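Local atomic coordinates of glyoxalase family protein (Bacillus cereus, PDB entry 1ZSW), a protein that binds a zinc ion and belongs to the glyoxalase (vicinal oxygen chelate) family, though its substrate and reaction are not known. Residues Asn62-Tyr73 with Glu83-Leu91; Val92-Ala101 with Leu232-Ser243. All coordinates share one frame; numbering follows the deposited sequence.

Contact 1: Asn62-Tyr73 with Glu83-Leu91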
loop_
_atom_site.group_PDB
_atom_site.type_symbol
_atom_site.label_atom_id
_atom_site.label_comp_id
_atom_site.label_asym_id
_atom_site.label_seq_id
_atom_site.Cartn_x
_atom_site.Cartn_y
_atom_site.Cartn_z
ATOM N N ASN A 62 -2.216 10.680 13.075
ATOM C CA ASN A 62 -3.353 10.685 12.154
ATOM C C ASN A 62 -3.810 12.127 12.044
ATOM O O ASN A 62 -4.131 12.745 13.057
ATOM C CB ASN A 62 -4.450 9.787 12.723
ATOM C CG ASN A 62 -5.697 9.690 11.825
ATOM O OD1 ASN A 62 -5.888 10.472 10.904
ATOM N ND2 ASN A 62 -6.555 8.709 12.117
ATOM N N GLN A 63 -3.771 12.668 10.826
ATOM C CA GLN A 63 -4.082 14.088 10.623
ATOM C C GLN A 63 -5.530 14.385 10.987
ATOM O O GLN A 63 -5.849 15.510 11.356
ATOM C CB GLN A 63 -3.754 14.545 9.189
ATOM C CG GLN A 63 -2.241 14.556 8.900
ATOM C CD GLN A 63 -1.886 14.828 7.437
ATOM O OE1 GLN A 63 -0.768 14.541 6.993
ATOM N NE2 GLN A 63 -2.819 15.389 6.691
ATOM N N ASP A 64 -6.380 13.358 10.904
ATOM C CA ASP A 64 -7.806 13.466 11.245
ATOM C C ASP A 64 -8.063 13.182 12.738
ATOM O O ASP A 64 -9.192 13.338 13.216
ATOM C CB ASP A 64 -8.652 12.529 10.363
ATOM C CG ASP A 64 -8.549 12.849 8.863
ATOM O OD1 ASP A 64 -8.129 13.977 8.497
ATOM O OD2 ASP A 64 -8.910 11.970 8.042
ATOM N N ASP A 65 -7.016 12.763 13.457
ATOM C CA ASP A 65 -7.086 12.454 14.901
ATOM C C ASP A 65 -5.680 12.428 15.524
ATOM O O ASP A 65 -5.060 11.367 15.640
ATOM C CB ASP A 65 -7.818 11.117 15.140
ATOM C CG ASP A 65 -7.947 10.757 16.624
ATOM O OD1 ASP A 65 -7.409 11.473 17.499
ATOM O OD2 ASP A 65 -8.580 9.713 16.923
ATOM N N PRO A 66 -5.153 13.604 15.891
ATOM C CA PRO A 66 -3.814 13.781 16.456
ATOM C C PRO A 66 -3.468 12.971 17.719
ATOM O O PRO A 66 -2.328 13.041 18.181
ATOM C CB PRO A 66 -3.761 15.286 16.747
ATOM C CG PRO A 66 -4.725 15.877 15.757
ATOM C CD PRO A 66 -5.845 14.897 15.722
ATOM N N SER A 67 -4.419 12.204 18.262
ATOM C CA SER A 67 -4.138 11.371 19.443
ATOM C C SER A 67 -3.573 9.984 19.069
ATOM O O SER A 67 -3.115 9.217 19.940
ATOM C CB SER A 67 -5.398 11.200 20.290
ATOM O OG SER A 67 -6.329 10.337 19.667
ATOM N N MET A 68 -3.582 9.688 17.769
ATOM C CA MET A 68 -3.250 8.371 17.271
ATOM C C MET A 68 -1.948 8.417 16.485
ATOM O O MET A 68 -1.850 9.213 15.572
ATOM C CB MET A 68 -4.398 7.977 16.332
ATOM C CG MET A 68 -4.275 6.688 15.649
ATOM S SD MET A 68 -5.740 6.430 14.634
ATOM C CE MET A 68 -7.124 6.710 15.761
ATOM N N TYR A 69 -0.972 7.546 16.807
ATOM C CA TYR A 69 0.239 7.433 15.981
ATOM C C TYR A 69 -0.114 6.971 14.578
ATOM O O TYR A 69 -1.031 6.160 14.380
ATOM C CB TYR A 69 1.230 6.424 16.552
ATOM C CG TYR A 69 2.283 6.925 17.554
ATOM C CD1 TYR A 69 2.369 6.376 18.826
ATOM C CD2 TYR A 69 3.201 7.908 17.195
ATOM C CE1 TYR A 69 3.345 6.803 19.730
ATOM C CE2 TYR A 69 4.181 8.348 18.095
ATOM C CZ TYR A 69 4.253 7.779 19.346
ATOM O OH TYR A 69 5.222 8.218 20.234
ATOM N N HIS A 70 0.635 7.492 13.617
ATOM C CA HIS A 70 0.616 7.048 12.244
ATOM C C HIS A 70 2.087 6.837 11.849
ATOM O O HIS A 70 2.880 7.772 11.795
ATOM C CB HIS A 70 -0.111 8.060 11.330
ATOM C CG HIS A 70 -0.411 7.548 9.961
ATOM N ND1 HIS A 70 -0.824 8.372 8.929
ATOM C CD2 HIS A 70 -0.327 6.298 9.436
ATOM C CE1 HIS A 70 -1.019 7.643 7.841
ATOM N NE2 HIS A 70 -0.712 6.387 8.119
ATOM N N LEU A 71 2.478 5.580 11.613
ATOM C CA LEU A 71 3.858 5.246 11.309
ATOM C C LEU A 71 4.012 4.759 9.863
ATOM O O LEU A 71 3.191 3.947 9.386
ATOM C CB LEU A 71 4.339 4.128 12.262
ATOM C CG LEU A 71 4.024 4.260 13.756
ATOM C CD1 LEU A 71 4.660 3.088 14.431
ATOM C CD2 LEU A 71 4.597 5.566 14.325
ATOM N N PHE A 72 4.959 5.329 9.102
ATOM C CA PHE A 72 5.197 4.862 7.727
ATOM C C PHE A 72 6.538 4.159 7.712
ATOM O O PHE A 72 7.504 4.568 8.402
ATOM C CB PHE A 72 5.313 6.004 6.681
ATOM C CG PHE A 72 4.028 6.735 6.357
ATOM C CD1 PHE A 72 3.512 7.680 7.238
ATOM C CD2 PHE A 72 3.388 6.538 5.127
ATOM C CE1 PHE A 72 2.355 8.396 6.922
ATOM C CE2 PHE A 72 2.218 7.250 4.795
ATOM C CZ PHE A 72 1.704 8.180 5.701
ATOM N N TYR A 73 6.570 3.070 6.938
ATOM C CA TYR A 73 7.794 2.326 6.587
ATOM C C TYR A 73 7.926 2.259 5.072
ATOM O O TYR A 73 6.929 2.213 4.341
ATOM C CB TYR A 73 7.678 0.901 7.148
ATOM C CG TYR A 73 7.364 0.862 8.638
ATOM C CD1 TYR A 73 6.036 0.797 9.095
ATOM C CD2 TYR A 73 8.401 0.957 9.608
ATOM C CE1 TYR A 73 5.723 0.765 10.444
ATOM C CE2 TYR A 73 8.088 0.948 10.984
ATOM C CZ TYR A 73 6.747 0.848 11.381
ATOM O OH TYR A 73 6.374 0.809 12.695
ATOM N N GLU A 83 5.577 2.353 0.471
ATOM C CA GLU A 83 5.100 2.815 1.751
ATOM C C GLU A 83 4.024 1.902 2.330
ATOM O O GLU A 83 2.952 1.761 1.713
ATOM C CB GLU A 83 4.445 4.200 1.557
ATOM C CG GLU A 83 5.350 5.243 0.886
ATOM C CD GLU A 83 4.594 6.506 0.479
ATOM O OE1 GLU A 83 3.478 6.736 1.005
ATOM O OE2 GLU A 83 5.107 7.248 -0.386
ATOM N N LEU A 84 4.302 1.327 3.512
ATOM C CA LEU A 84 3.290 0.654 4.341
ATOM C C LEU A 84 3.107 1.533 5.557
ATOM O O LEU A 84 4.073 1.864 6.234
ATOM C CB LEU A 84 3.746 -0.742 4.793
ATOM C CG LEU A 84 4.297 -1.791 3.826
ATOM C CD1 LEU A 84 3.996 -3.224 4.336
ATOM C CD2 LEU A 84 3.903 -1.650 2.371
ATOM N N SER A 85 1.875 1.929 5.816
ATOM C CA SER A 85 1.662 2.776 6.995
ATOM C C SER A 85 0.651 2.126 7.938
ATOM O O SER A 85 -0.178 1.299 7.504
ATOM C CB SER A 85 1.230 4.161 6.559
ATOM O OG SER A 85 -0.176 4.235 6.458
ATOM N N PHE A 86 0.761 2.460 9.226
ATOM C CA PHE A 86 -0.057 1.859 10.269
ATOM C C PHE A 86 -0.544 2.926 11.220
ATOM O O PHE A 86 0.253 3.762 11.638
ATOM C CB PHE A 86 0.809 0.866 11.068
ATOM C CG PHE A 86 1.213 -0.343 10.286
ATOM C CD1 PHE A 86 0.440 -1.502 10.404
ATOM C CD2 PHE A 86 2.340 -0.337 9.447
ATOM C CE1 PHE A 86 0.756 -2.612 9.675
ATOM C CE2 PHE A 86 2.691 -1.529 8.701
ATOM C CZ PHE A 86 1.884 -2.641 8.854
ATOM N N PHE A 87 -1.833 2.878 11.548
ATOM C CA PHE A 87 -2.433 3.725 12.605
ATOM C C PHE A 87 -2.420 2.858 13.834
ATOM O O PHE A 87 -2.908 1.727 13.790
ATOM C CB PHE A 87 -3.882 4.058 12.224
ATOM C CG PHE A 87 -3.976 4.905 10.993
ATOM C CD1 PHE A 87 -4.288 4.327 9.752
ATOM C CD2 PHE A 87 -3.718 6.272 11.066
ATOM C CE1 PHE A 87 -4.361 5.119 8.600
ATOM C CE2 PHE A 87 -3.785 7.067 9.915
ATOM C CZ PHE A 87 -4.110 6.481 8.697
ATOM N N GLU A 88 -1.878 3.378 14.934
ATOM C CA GLU A 88 -1.883 2.616 16.177
ATOM C C GLU A 88 -3.151 2.940 16.932
ATOM O O GLU A 88 -3.385 4.097 17.275
ATOM C CB GLU A 88 -0.673 2.929 17.081
ATOM C CG GLU A 88 -0.741 2.068 18.371
ATOM C CD GLU A 88 0.139 2.579 19.530
ATOM O OE1 GLU A 88 0.823 1.760 20.185
ATOM O OE2 GLU A 88 0.146 3.787 19.775
ATOM N N ILE A 89 -3.941 1.916 17.239
ATOM C CA ILE A 89 -5.207 2.113 17.954
ATOM C C ILE A 89 -5.159 1.125 19.115
ATOM O O ILE A 89 -5.559 -0.007 18.967
ATOM C CB ILE A 89 -6.415 1.855 17.027
ATOM C CG1 ILE A 89 -6.279 2.757 15.770
ATOM C CG2 ILE A 89 -7.760 2.058 17.786
ATOM C CD1 ILE A 89 -7.449 2.768 14.835
ATOM N N PRO A 90 -4.588 1.547 20.260
ATOM C CA PRO A 90 -4.322 0.643 21.390
ATOM C C PRO A 90 -5.469 -0.238 21.902
ATOM O O PRO A 90 -5.191 -1.344 22.378
ATOM C CB PRO A 90 -3.813 1.618 22.480
ATOM C CG PRO A 90 -3.099 2.659 21.665
ATOM C CD PRO A 90 -4.074 2.901 20.531
ATOM N N LEU A 91 -6.712 0.213 21.809
ATOM C CA LEU A 91 -7.850 -0.598 22.303
ATOM C C LEU A 91 -8.585 -1.381 21.228
ATOM O O LEU A 91 -9.617 -1.991 21.493
ATOM C CB LEU A 91 -8.850 0.268 23.039
ATOM C CG LEU A 91 -8.303 0.955 24.287
ATOM C CD1 LEU A 91 -9.335 1.879 24.740
ATOM C CD2 LEU A 91 -7.992 -0.053 25.368
HETATM O O HOH W 1 -1.524 5.572 18.937
#

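Contact 2: Val92-Ala101 with Leu232-Ser243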
loop_
_atom_site.group_PDB
_atom_site.type_symbol
_atom_site.label_atom_id
_atom_site.label_comp_id
_atom_site.label_asym_id
_atom_site.label_seq_id
_atom_site.Cartn_x
_atom_site.Cartn_y
_atom_site.Cartn_z
ATOM N N VAL A 92 -8.054 -1.359 20.010
ATOM C CA VAL A 92 -8.685 -2.117 18.934
ATOM C C VAL A 92 -8.745 -3.611 19.212
ATOM O O VAL A 92 -7.854 -4.151 19.847
ATOM C CB VAL A 92 -8.006 -1.801 17.559
ATOM C CG1 VAL A 92 -6.705 -2.541 17.418
ATOM C CG2 VAL A 92 -9.007 -2.161 16.435
ATOM N N GLY A 93 -9.803 -4.265 18.710
ATOM C CA GLY A 93 -9.963 -5.719 18.806
ATOM C C GLY A 93 -9.321 -6.492 17.658
ATOM O O GLY A 93 -8.556 -5.928 16.833
ATOM N N ARG A 94 -9.584 -7.792 17.606
ATOM C CA ARG A 94 -9.023 -8.626 16.567
ATOM C C ARG A 94 -9.796 -8.362 15.281
ATOM O O ARG A 94 -10.909 -7.825 15.302
ATOM C CB ARG A 94 -9.144 -10.109 16.925
ATOM C CG ARG A 94 -10.606 -10.539 17.170
ATOM C CD ARG A 94 -10.747 -12.076 17.198
ATOM N NE ARG A 94 -10.172 -12.684 16.003
ATOM C CZ ARG A 94 -10.749 -13.623 15.265
ATOM N NH1 ARG A 94 -11.921 -14.135 15.612
ATOM N NH2 ARG A 94 -10.123 -14.079 14.190
ATOM N N THR A 95 -9.171 -8.710 14.159
ATOM C CA THR A 95 -9.864 -8.805 12.876
ATOM C C THR A 95 -10.558 -10.156 12.780
ATOM O O THR A 95 -9.945 -11.209 13.043
ATOM C CB THR A 95 -8.862 -8.678 11.709
ATOM O OG1 THR A 95 -8.409 -7.327 11.650
ATOM C CG2 THR A 95 -9.505 -9.003 10.405
ATOM N N TYR A 96 -11.824 -10.116 12.393
ATOM C CA TYR A 96 -12.525 -11.326 11.971
ATOM C C TYR A 96 -12.458 -11.369 10.452
ATOM O O TYR A 96 -13.074 -10.530 9.792
ATOM C CB TYR A 96 -13.981 -11.279 12.448
ATOM C CG TYR A 96 -14.135 -11.286 13.957
ATOM C CD1 TYR A 96 -14.053 -10.108 14.697
ATOM C CD2 TYR A 96 -14.377 -12.479 14.638
ATOM C CE1 TYR A 96 -14.182 -10.117 16.085
ATOM C CE2 TYR A 96 -14.503 -12.496 16.018
ATOM C CZ TYR A 96 -14.410 -11.313 16.731
ATOM O OH TYR A 96 -14.550 -11.345 18.104
ATOM N N ARG A 97 -11.711 -12.334 9.908
ATOM C CA ARG A 97 -11.553 -12.466 8.457
ATOM C C ARG A 97 -12.871 -12.665 7.727
ATOM O O ARG A 97 -13.850 -13.181 8.284
ATOM C CB ARG A 97 -10.529 -13.521 8.053
ATOM C CG ARG A 97 -9.120 -13.205 8.578
ATOM C CD ARG A 97 -8.126 -14.272 8.198
ATOM N NE ARG A 97 -6.795 -13.807 8.599
ATOM C CZ ARG A 97 -5.695 -14.542 8.615
ATOM N NH1 ARG A 97 -5.731 -15.828 8.245
ATOM N NH2 ARG A 97 -4.542 -13.971 8.987
ATOM N N GLY A 98 -12.905 -12.212 6.485
ATOM C CA GLY A 98 -14.069 -12.434 5.641
ATOM C C GLY A 98 -13.885 -11.741 4.312
ATOM O O GLY A 98 -12.744 -11.519 3.888
ATOM N N THR A 99 -14.991 -11.424 3.662
ATOM C CA THR A 99 -14.947 -10.874 2.313
ATOM C C THR A 99 -15.135 -9.356 2.346
ATOM O O THR A 99 -15.200 -8.739 3.409
ATOM C CB THR A 99 -15.932 -11.617 1.370
ATOM O OG1 THR A 99 -15.691 -11.257 -0.004
ATOM C CG2 THR A 99 -17.392 -11.358 1.819
ATOM N N ASN A 100 -15.189 -8.760 1.153
ATOM C CA ASN A 100 -15.219 -7.299 0.990
ATOM C C ASN A 100 -14.156 -6.575 1.803
ATOM O O ASN A 100 -14.427 -5.678 2.608
ATOM C CB ASN A 100 -16.636 -6.750 1.230
ATOM C CG ASN A 100 -17.594 -7.174 0.131
ATOM O OD1 ASN A 100 -17.193 -7.676 -0.919
ATOM N ND2 ASN A 100 -18.871 -6.936 0.360
ATOM N N ALA A 101 -12.937 -6.990 1.551
ATOM C CA ALA A 101 -11.777 -6.433 2.277
ATOM C C ALA A 101 -10.525 -6.560 1.421
ATOM O O ALA A 101 -10.434 -7.402 0.520
ATOM C CB ALA A 101 -11.557 -7.202 3.555
ATOM N N LEU A 232 -15.133 -14.192 -2.835
ATOM C CA LEU A 232 -15.451 -14.955 -1.638
ATOM C C LEU A 232 -16.820 -14.532 -1.153
ATOM O O LEU A 232 -17.123 -13.335 -1.032
ATOM C CB LEU A 232 -14.395 -14.791 -0.528
ATOM C CG LEU A 232 -14.576 -15.617 0.764
ATOM C CD1 LEU A 232 -14.339 -17.105 0.443
ATOM C CD2 LEU A 232 -13.596 -15.185 1.832
ATOM N N ASP A 233 -17.661 -15.533 -0.886
ATOM C CA ASP A 233 -18.999 -15.292 -0.366
ATOM C C ASP A 233 -18.865 -15.383 1.130
ATOM O O ASP A 233 -17.746 -15.475 1.657
ATOM C CB ASP A 233 -19.949 -16.396 -0.890
ATOM C CG ASP A 233 -21.412 -15.954 -0.952
ATOM O OD1 ASP A 233 -21.781 -14.907 -0.393
ATOM O OD2 ASP A 233 -22.218 -16.685 -1.572
ATOM N N GLY A 234 -19.970 -15.351 1.856
ATOM C CA GLY A 234 -19.839 -15.472 3.306
ATOM C C GLY A 234 -19.790 -14.127 4.010
ATOM O O GLY A 234 -20.073 -13.108 3.382
ATOM N N PRO A 235 -19.449 -14.106 5.310
ATOM C CA PRO A 235 -19.497 -12.821 6.006
ATOM C C PRO A 235 -18.426 -11.862 5.530
ATOM O O PRO A 235 -17.327 -12.268 5.169
ATOM C CB PRO A 235 -19.164 -13.176 7.443
ATOM C CG PRO A 235 -19.335 -14.646 7.543
ATOM C CD PRO A 235 -19.092 -15.208 6.225
ATOM N N THR A 236 -18.763 -10.592 5.633
ATOM C CA THR A 236 -17.809 -9.528 5.365
ATOM C C THR A 236 -16.822 -9.485 6.515
ATOM O O THR A 236 -17.157 -9.714 7.716
ATOM C CB THR A 236 -18.556 -8.185 5.248
ATOM O OG1 THR A 236 -19.402 -8.222 4.093
ATOM C CG2 THR A 236 -17.595 -7.038 5.063
ATOM N N GLU A 237 -15.565 -9.187 6.176
ATOM C CA GLU A 237 -14.565 -8.996 7.231
ATOM C C GLU A 237 -14.977 -7.939 8.230
ATOM O O GLU A 237 -15.499 -6.877 7.854
ATOM C CB GLU A 237 -13.217 -8.591 6.602
ATOM C CG GLU A 237 -12.208 -7.988 7.596
ATOM C CD GLU A 237 -10.804 -7.859 7.033
ATOM O OE1 GLU A 237 -10.183 -8.884 6.637
ATOM O OE2 GLU A 237 -10.336 -6.701 7.043
ATOM N N LYS A 238 -14.715 -8.207 9.515
ATOM C CA LYS A 238 -14.913 -7.219 10.564
ATOM C C LYS A 238 -13.520 -6.749 10.978
ATOM O O LYS A 238 -12.788 -7.453 11.656
ATOM C CB LYS A 238 -15.648 -7.834 11.784
ATOM C CG LYS A 238 -17.044 -8.326 11.470
ATOM C CD LYS A 238 -17.428 -9.441 12.455
ATOM C CE LYS A 238 -18.937 -9.637 12.531
ATOM N NZ LYS A 238 -19.264 -10.788 13.437
ATOM N N PRO A 239 -13.110 -5.568 10.507
ATOM C CA PRO A 239 -11.718 -5.201 10.688
ATOM C C PRO A 239 -11.354 -4.770 12.100
ATOM O O PRO A 239 -12.100 -4.041 12.735
ATOM C CB PRO A 239 -11.567 -3.983 9.768
ATOM C CG PRO A 239 -12.914 -3.417 9.643
ATOM C CD PRO A 239 -13.882 -4.561 9.757
ATOM N N GLY A 240 -10.167 -5.174 12.508
ATOM C CA GLY A 240 -9.538 -4.708 13.757
ATOM C C GLY A 240 -8.030 -4.609 13.577
ATOM O O GLY A 240 -7.567 -4.147 12.541
ATOM N N ARG A 241 -7.252 -5.072 14.559
ATOM C CA ARG A 241 -5.809 -5.058 14.412
ATOM C C ARG A 241 -5.432 -5.957 13.253
ATOM O O ARG A 241 -6.076 -7.016 13.022
ATOM C CB ARG A 241 -5.127 -5.478 15.735
ATOM C CG ARG A 241 -5.257 -6.960 16.013
ATOM C CD ARG A 241 -4.780 -7.355 17.419
ATOM N NE ARG A 241 -3.396 -6.966 17.659
ATOM C CZ ARG A 241 -2.650 -7.364 18.690
ATOM N NH1 ARG A 241 -1.397 -6.923 18.816
ATOM N NH2 ARG A 241 -3.146 -8.210 19.582
ATOM N N GLY A 242 -4.457 -5.530 12.453
ATOM C CA GLY A 242 -4.027 -6.397 11.354
ATOM C C GLY A 242 -4.904 -6.222 10.116
ATOM O O GLY A 242 -4.657 -6.898 9.118
ATOM N N SER A 243 -5.854 -5.294 10.164
ATOM C CA SER A 243 -6.688 -5.037 9.004
ATOM C C SER A 243 -6.020 -4.017 8.101
ATOM O O SER A 243 -5.199 -3.212 8.544
ATOM C CB SER A 243 -8.086 -4.520 9.402
ATOM O OG SER A 243 -8.026 -3.276 10.104
HETATM O O HOH W 2 -6.504 -9.827 14.291
HETATM O O HOH W 3 -16.238 -11.808 9.465
HETATM O O HOH W 4 -10.415 -11.229 5.449
HETATM O O HOH W 5 -14.371 -5.288 5.623
#

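Contact 1: Asn62-Tyr73 with Glu83-Leu91
H70 holds its CG anti to the backbone N (chi1 -168°), and F87 turns its CG beside its own N (chi1 -65°). As a non-hydrogen-bonded pair they lie on one face of the sheet, and with these torsions their rings stack face to face. The H70 and F87 ring centroids are 3.9 Å apart and the planes differ by 20°. CE2 of F87 sits over the centre of the imidazole. The imidazole is also held at its edge. NE2 of H70 and OG of S85 form a hydrogen bond of 2.8 Å in the ring plane; either may be the donor. S35 is a second partner of S85 OG. The N62 side chain crosses that of F87 at about a right angle, its CG 3.8 Å from CE2 of F87. The sulfur of M68 meets F87 obliquely and touches CB of F87 at 3.9 Å. On the face of L71 and F86, CE1 of Y73 approaches CD2 of F86 at 3.7 Å. One water joins Y69 N to E88 O and OE2, while E88 OE1 accepts from A41 N. Backbone bonds pair L71 with F86 and Y73 with L84, and E88 N donates to Y69 O. This is an antiparallel beta hairpin of strands 69-74 and 83-88, in the mixed sheet that carries the zinc ligands H33, H246 and E294.

Contact 2: Val92-Ala101 with Leu232-Ser243
E237 reaches from its own loop between T95 and A101. Its CB lies 3.6 Å from G98 N, and its CG is 3.5 Å from Y96 O. CD of E237 packs against CB of A101 at 3.6 Å and against CG2 of T95. OE1 accepts from a water that takes the N-H of G98, while OE2 stays close to A101 CB. The E237 backbone is gripped too, since its N donates to T99 O, in the carbonyl plane and on a lone pair. T95 OG1 both gives and takes: it donates to R241 O at 2.7 Å, from 51° out of the carbonyl plane, and accepts from G240 N. T99 points OG1 anti to its backbone N (chi1 -168°), which brings it to L232 O at 2.7 Å. G98 and G240 lie close against the opposite backbone, with G98 CA 3.3 Å from P235 O. Y96 and K238 exchange two backbone bonds, and their CB atoms touch at 3.9 Å. R241 N donates to G93 O, while its side chain forms a salt bridge with E147. Two irregular loops, one from each glyoxalase-family region, are joined by isolated bridges: Y96-K238, an antiparallel hydrogen-bonded pair, and T99-T236.

The two contacts follow one another along the chain: 83-91 ends contact 1 and 92-101 begins contact 2. Their centres are about 19 Å apart, and beyond this junction they do not touch. Contact 1 lies beside the metal. The side chain of S85 is about 6 Å from the zinc ion, and that of F87 about 5 Å from the side chain of H246. Contact 2 is a surface contact, its S243 side chain about 13 Å from the zinc ion. However, 232-243 leads directly into strand 244-251, which carries the ligand H246. K39 ties the junction, bonding to P90 O and V92 O.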